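Local coordinates for protein putative acetyl xylan esterase (PDB 2W9X) that removes acetyl groups from plant cell wall polysaccharides, deacetylating acetylated xylan and, with a large preference, glucomannan, at residues A271-F276 and E303-V308; K275-L280 and F289-S294. All blocks are in the same frame, centred on the assembly; numbering follows the deposited sequence.

Interaction 1 (A271-F276 and E303-V308); sequences ANYVKF and EQVGKV
Two helices of the GDSL-type esterase domain pass each other with segment axes 9.7 Å apart at closest approach and a signed crossing angle of -47°, and their backbones come nearest at Val274 and Val308, whose CA atoms are 5.8 Å apart. Val308 is central to this joint: it points toward helix segment 271-276, and both of its methyls are engaged. CG1 lies over one face of the Tyr273 ring, 4.3 Å from the ring centroid and 27° off its normal, a CH-pi contact displaced toward the CG end of the ring. CG2 instead reaches the root of the same side chain, 3.8 Å from Tyr273 CB. With its CG anti to the backbone N (chi1 -153°), the tyrosine ring lies within reach of Val308, and the two side chains meet at about a right angle. Next to it, Val274 slides past Val308 in the opposite direction, its CG2 touching Val308 CG1 at 3.9 Å. Val305, one turn before Val308, adds a looser contact near the far end of the ring, with CG2 4.2 Å from Tyr273 CE1. On the flank of 303-308, the ammonium NZ of Lys307 bonds in the carbonyl plane to a lone pair of Gln304 OE1 (2.8 Å). All four touching residues are buried. Beneath them lies the parallel sheet: Tyr273, Val305 and Val308 all rest on Leu291 of strand 288-294, and Tyr273 also reaches Ile242 of strand 239-243, so both helices pack on the same sheet face.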
loop_
_atom_site.group_PDB
_atom_site.type_symbol
_atom_site.label_atom_id
_atom_site.label_comp_id
_atom_site.label_asym_id
_atom_site.label_seq_id
_atom_site.Cartn_x
_atom_site.Cartn_y
_atom_site.Cartn_z
ATOM N N ALA B 271 3.621 -14.628 -11.263
ATOM C CA ALA B 271 2.355 -15.301 -11.576
ATOM C C ALA B 271 1.813 -16.075 -10.372
ATOM O O ALA B 271 0.634 -15.998 -10.058
ATOM C CB ALA B 271 2.510 -16.235 -12.791
ATOM N N ASN B 272 2.677 -16.827 -9.706
ATOM C CA ASN B 272 2.249 -17.617 -8.566
ATOM C C ASN B 272 1.919 -16.821 -7.321
ATOM O O ASN B 272 0.993 -17.171 -6.586
ATOM C CB ASN B 272 3.279 -18.689 -8.262
ATOM C CG ASN B 272 3.085 -19.884 -9.129
ATOM O OD1 ASN B 272 2.251 -20.731 -8.826
ATOM N ND2 ASN B 272 3.793 -19.932 -10.255
ATOM N N TYR B 273 2.665 -15.753 -7.088
ATOM C CA TYR B 273 2.364 -14.862 -5.969
ATOM C C TYR B 273 0.984 -14.232 -6.193
ATOM O O TYR B 273 0.161 -14.208 -5.281
ATOM C CB TYR B 273 3.433 -13.776 -5.843
ATOM C CG TYR B 273 3.626 -13.205 -4.450
ATOM C CD1 TYR B 273 4.858 -12.664 -4.073
ATOM C CD2 TYR B 273 2.581 -13.192 -3.509
ATOM C CE1 TYR B 273 5.055 -12.111 -2.808
ATOM C CE2 TYR B 273 2.769 -12.653 -2.228
ATOM C CZ TYR B 273 4.005 -12.113 -1.891
ATOM O OH TYR B 273 4.205 -11.581 -0.641
ATOM N N VAL B 274 0.735 -13.739 -7.411
ATOM C CA VAL B 274 -0.576 -13.159 -7.743
ATOM C C VAL B 274 -1.660 -14.213 -7.548
ATOM O O VAL B 274 -2.699 -13.947 -6.924
ATOM C CB VAL B 274 -0.620 -12.549 -9.182
ATOM C CG1 VAL B 274 -2.052 -12.158 -9.593
ATOM C CG2 VAL B 274 0.308 -11.325 -9.271
ATOM N N LYS B 275 -1.401 -15.420 -8.055
ATOM C CA LYS B 275 -2.361 -16.533 -7.961
ATOM C C LYS B 275 -2.703 -16.823 -6.498
ATOM O O LYS B 275 -3.880 -17.002 -6.139
ATOM C CB LYS B 275 -1.774 -17.786 -8.619
ATOM C CG LYS B 275 -2.767 -18.906 -8.923
ATOM C CD LYS B 275 -2.028 -20.235 -8.982
ATOM C CE LYS B 275 -2.849 -21.322 -9.631
ATOM N NZ LYS B 275 -2.069 -22.592 -9.609
ATOM N N PHE B 276 -1.669 -16.855 -5.661
ATOM C CA PHE B 276 -1.816 -17.164 -4.227
ATOM C C PHE B 276 -2.708 -16.176 -3.471
ATOM O O PHE B 276 -3.622 -16.571 -2.746
ATOM C CB PHE B 276 -0.432 -17.222 -3.565
ATOM C CG PHE B 276 -0.464 -17.635 -2.105
ATOM C CD1 PHE B 276 -1.155 -18.791 -1.700
ATOM C CD2 PHE B 276 0.204 -16.883 -1.146
ATOM C CE1 PHE B 276 -1.175 -19.177 -0.353
ATOM C CE2 PHE B 276 0.191 -17.262 0.208
ATOM C CZ PHE B 276 -0.495 -18.410 0.597
ATOM N N GLU B 303 11.523 -5.251 -6.235
ATOM C CA GLU B 303 10.999 -4.982 -7.570
ATOM C C GLU B 303 9.952 -5.995 -8.036
ATOM O O GLU B 303 8.935 -5.599 -8.621
ATOM C CB GLU B 303 12.105 -4.846 -8.629
ATOM C CG GLU B 303 11.457 -4.606 -10.034
ATOM C CD GLU B 303 12.349 -3.880 -11.016
ATOM O OE1 GLU B 303 12.828 -2.762 -10.701
ATOM O OE2 GLU B 303 12.549 -4.422 -12.119
ATOM N N GLN B 304 10.185 -7.288 -7.782
ATOM C CA GLN B 304 9.224 -8.299 -8.233
ATOM C C GLN B 304 7.929 -8.184 -7.468
ATOM O O GLN B 304 6.857 -8.361 -8.037
ATOM C CB GLN B 304 9.759 -9.732 -8.122
ATOM C CG GLN B 304 11.132 -9.975 -8.771
ATOM C CD GLN B 304 11.306 -9.275 -10.110
ATOM O OE1 GLN B 304 10.496 -9.445 -11.021
ATOM N NE2 GLN B 304 12.361 -8.474 -10.226
ATOM N N VAL B 305 8.034 -7.895 -6.174
ATOM C CA VAL B 305 6.859 -7.655 -5.350
ATOM C C VAL B 305 6.071 -6.416 -5.836
ATOM O O VAL B 305 4.832 -6.428 -5.803
ATOM C CB VAL B 305 7.226 -7.628 -3.841
ATOM C CG1 VAL B 305 6.034 -7.277 -2.972
ATOM C CG2 VAL B 305 7.785 -9.008 -3.434
ATOM N N GLY B 306 6.777 -5.379 -6.305
ATOM C CA GLY B 306 6.106 -4.209 -6.901
ATOM C C GLY B 306 5.235 -4.593 -8.096
ATOM O O GLY B 306 4.119 -4.055 -8.282
ATOM N N LYS B 307 5.730 -5.546 -8.890
ATOM C CA LYS B 307 5.011 -6.052 -10.071
ATOM C C LYS B 307 3.785 -6.867 -9.644
ATOM O O LYS B 307 2.731 -6.793 -10.287
ATOM C CB LYS B 307 5.910 -6.942 -10.926
ATOM C CG LYS B 307 7.132 -6.281 -11.591
ATOM C CD LYS B 307 7.914 -7.379 -12.358
ATOM C CE LYS B 307 9.314 -6.953 -12.805
ATOM N NZ LYS B 307 10.054 -8.113 -13.446
ATOM N N VAL B 308 3.943 -7.654 -8.572
ATOM C CA VAL B 308 2.846 -8.430 -7.978
ATOM C C VAL B 308 1.710 -7.517 -7.496
ATOM O O VAL B 308 0.542 -7.729 -7.830
ATOM C CB VAL B 308 3.341 -9.345 -6.824
ATOM C CG1 VAL B 308 2.173 -10.050 -6.107
ATOM C CG2 VAL B 308 4.294 -10.402 -7.368
#

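Interaction 2 (K275-L280 and F289-S294); sequences KFVKQL and FILMNS
With CG1 of Val277 anti to the backbone N (chi1 169°) and CG of Phe289 anti to its own carbonyl carbon (chi1 -63°), a helix methyl is brought squarely over an aromatic face. This is the helix-on-sheet layer of the SGNH-hydrolase alpha/beta fold: helix 262-283 precedes strand 288-294, an inner strand of the parallel sheet, and runs back across it nearly antiparallel to the strand direction, the segment axes 11.2 Å apart. Val277 CG1 sits 3.8 Å from the centroid of the Phe289 ring and only 7° off its normal, a nearly centred CH-pi contact. Leu280, one turn further along, approaches the same ring differently, at its edge and near its plane; its CB and CD1 both meet CE1. Face and edge are thus occupied from a single helix, which probably limits how the phenyl group can turn. The other methyl of Val277 reaches along the strand toward Leu291, a loose contact. Backbone hydrogen bonds from Phe289 and Leu291 to Glu321, and from Ile290 to Ile240 and Ile242, hold the strand between its two neighbours. Where the ring tip meets the helix backbone, Phe289 CZ stands 3.8 Å from Val277 O.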
loop_
_atom_site.group_PDB
_atom_site.type_symbol
_atom_site.label_atom_id
_atom_site.label_comp_id
_atom_site.label_asym_id
_atom_site.label_seq_id
_atom_site.Cartn_x
_atom_site.Cartn_y
_atom_site.Cartn_z
ATOM N N LYS B 275 -1.401 -15.420 -8.055
ATOM C CA LYS B 275 -2.361 -16.533 -7.961
ATOM C C LYS B 275 -2.703 -16.823 -6.498
ATOM O O LYS B 275 -3.880 -17.002 -6.139
ATOM C CB LYS B 275 -1.774 -17.786 -8.619
ATOM C CG LYS B 275 -2.767 -18.906 -8.923
ATOM C CD LYS B 275 -2.028 -20.235 -8.982
ATOM C CE LYS B 275 -2.849 -21.322 -9.631
ATOM N NZ LYS B 275 -2.069 -22.592 -9.609
ATOM N N PHE B 276 -1.669 -16.855 -5.661
ATOM C CA PHE B 276 -1.816 -17.164 -4.227
ATOM C C PHE B 276 -2.708 -16.176 -3.471
ATOM O O PHE B 276 -3.622 -16.571 -2.746
ATOM C CB PHE B 276 -0.432 -17.222 -3.565
ATOM C CG PHE B 276 -0.464 -17.635 -2.105
ATOM C CD1 PHE B 276 -1.155 -18.791 -1.700
ATOM C CD2 PHE B 276 0.204 -16.883 -1.146
ATOM C CE1 PHE B 276 -1.175 -19.177 -0.353
ATOM C CE2 PHE B 276 0.191 -17.262 0.208
ATOM C CZ PHE B 276 -0.495 -18.410 0.597
ATOM N N VAL B 277 -2.420 -14.891 -3.639
ATOM C CA VAL B 277 -3.173 -13.838 -2.974
ATOM C C VAL B 277 -4.637 -13.874 -3.428
ATOM O O VAL B 277 -5.545 -13.756 -2.595
ATOM C CB VAL B 277 -2.536 -12.448 -3.214
ATOM C CG1 VAL B 277 -3.469 -11.322 -2.739
ATOM C CG2 VAL B 277 -1.133 -12.351 -2.529
ATOM N N LYS B 278 -4.864 -14.043 -4.735
ATOM C CA LYS B 278 -6.234 -14.237 -5.259
ATOM C C LYS B 278 -6.965 -15.409 -4.612
ATOM O O LYS B 278 -8.131 -15.278 -4.263
ATOM C CB LYS B 278 -6.252 -14.403 -6.783
ATOM C CG LYS B 278 -5.836 -13.162 -7.568
ATOM C CD LYS B 278 -5.933 -13.519 -9.042
ATOM C CE LYS B 278 -5.382 -12.428 -9.914
ATOM N NZ LYS B 278 -5.492 -12.823 -11.353
ATOM N N GLN B 279 -6.283 -16.537 -4.432
ATOM C CA GLN B 279 -6.905 -17.698 -3.795
ATOM C C GLN B 279 -7.275 -17.373 -2.351
ATOM O O GLN B 279 -8.379 -17.677 -1.911
ATOM C CB GLN B 279 -5.984 -18.920 -3.821
ATOM C CG GLN B 279 -5.525 -19.371 -5.209
ATOM C CD GLN B 279 -4.514 -20.536 -5.167
ATOM O OE1 GLN B 279 -3.560 -20.528 -4.372
ATOM N NE2 GLN B 279 -4.713 -21.526 -6.037
ATOM N N LEU B 280 -6.345 -16.767 -1.612
ATOM C CA LEU B 280 -6.603 -16.348 -0.228
ATOM C C LEU B 280 -7.796 -15.401 -0.142
ATOM O O LEU B 280 -8.619 -15.519 0.760
ATOM C CB LEU B 280 -5.370 -15.654 0.369
ATOM C CG LEU B 280 -4.142 -16.500 0.688
ATOM C CD1 LEU B 280 -2.971 -15.616 1.153
ATOM C CD2 LEU B 280 -4.475 -17.523 1.753
ATOM N N PHE B 289 -4.155 -7.317 2.545
ATOM C CA PHE B 289 -2.865 -7.975 2.371
ATOM C C PHE B 289 -1.707 -6.980 2.446
ATOM O O PHE B 289 -1.790 -5.867 1.923
ATOM C CB PHE B 289 -2.816 -8.722 1.024
ATOM C CG PHE B 289 -3.818 -9.853 0.908
ATOM C CD1 PHE B 289 -3.503 -11.125 1.351
ATOM C CD2 PHE B 289 -5.084 -9.632 0.351
ATOM C CE1 PHE B 289 -4.440 -12.169 1.239
ATOM C CE2 PHE B 289 -6.009 -10.662 0.225
ATOM C CZ PHE B 289 -5.689 -11.929 0.677
ATOM N N ILE B 290 -0.634 -7.395 3.110
ATOM C CA ILE B 290 0.599 -6.608 3.157
ATOM C C ILE B 290 1.748 -7.487 2.692
ATOM O O ILE B 290 2.052 -8.495 3.312
ATOM C CB ILE B 290 0.879 -6.037 4.559
ATOM C CG1 ILE B 290 -0.257 -5.091 4.991
ATOM C CG2 ILE B 290 2.235 -5.289 4.586
ATOM C CD1 ILE B 290 -0.141 -4.586 6.418
ATOM N N LEU B 291 2.391 -7.087 1.601
ATOM C CA LEU B 291 3.493 -7.862 1.053
ATOM C C LEU B 291 4.788 -7.206 1.492
ATOM O O LEU B 291 5.070 -6.068 1.116
ATOM C CB LEU B 291 3.379 -7.956 -0.478
ATOM C CG LEU B 291 1.997 -8.372 -1.012
ATOM C CD1 LEU B 291 2.106 -8.796 -2.490
ATOM C CD2 LEU B 291 1.329 -9.510 -0.181
ATOM N N MET B 292 5.531 -7.914 2.331
ATOM C CA MET B 292 6.629 -7.333 3.103
ATOM C C MET B 292 7.971 -7.965 2.722
ATOM O O MET B 292 8.109 -9.182 2.782
ATOM C CB MET B 292 6.319 -7.552 4.591
ATOM C CG MET B 292 7.369 -7.057 5.562
ATOM S SD MET B 292 6.639 -7.124 7.201
ATOM C CE MET B 292 8.053 -6.601 8.160
ATOM N N ASN B 293 8.942 -7.151 2.294
ATOM C CA ASN B 293 10.252 -7.657 1.880
ATOM C C ASN B 293 11.399 -6.708 2.232
ATOM O O ASN B 293 11.186 -5.559 2.613
ATOM C CB ASN B 293 10.322 -8.027 0.375
ATOM C CG ASN B 293 9.332 -9.116 -0.020
ATOM O OD1 ASN B 293 9.684 -10.316 -0.115
ATOM N ND2 ASN B 293 8.091 -8.708 -0.277
ATOM N N SER B 294 12.618 -7.222 2.108
ATOM C CA SER B 294 13.841 -6.477 2.427
ATOM C C SER B 294 14.237 -5.590 1.256
ATOM O O SER B 294 13.701 -5.734 0.121
ATOM C CB SER B 294 14.988 -7.455 2.669
ATOM O OG SER B 294 15.375 -8.007 1.412
#

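Helix 262-283 serves both contacts: interaction 1 uses its side facing helix 300-314, and interaction 2, centred about 8 Å away, uses the next turn, facing the sheet. Leu291 joins them, since its CD2 touches Tyr273 OH at 3.6 Å and its CD1 touches Val308 CG1 at 3.8 Å, while its CB meets Val305 CG1 at 3.7 Å. The two helices and the strand therefore share one apolar core. Interaction 2 lies away from the annotated sites. Interaction 1 comes nearer, the Tyr273 side chain being about 11 Å from that of Asn247, probably a transition-state stabiliser as in related enzymes, too far for direct contact.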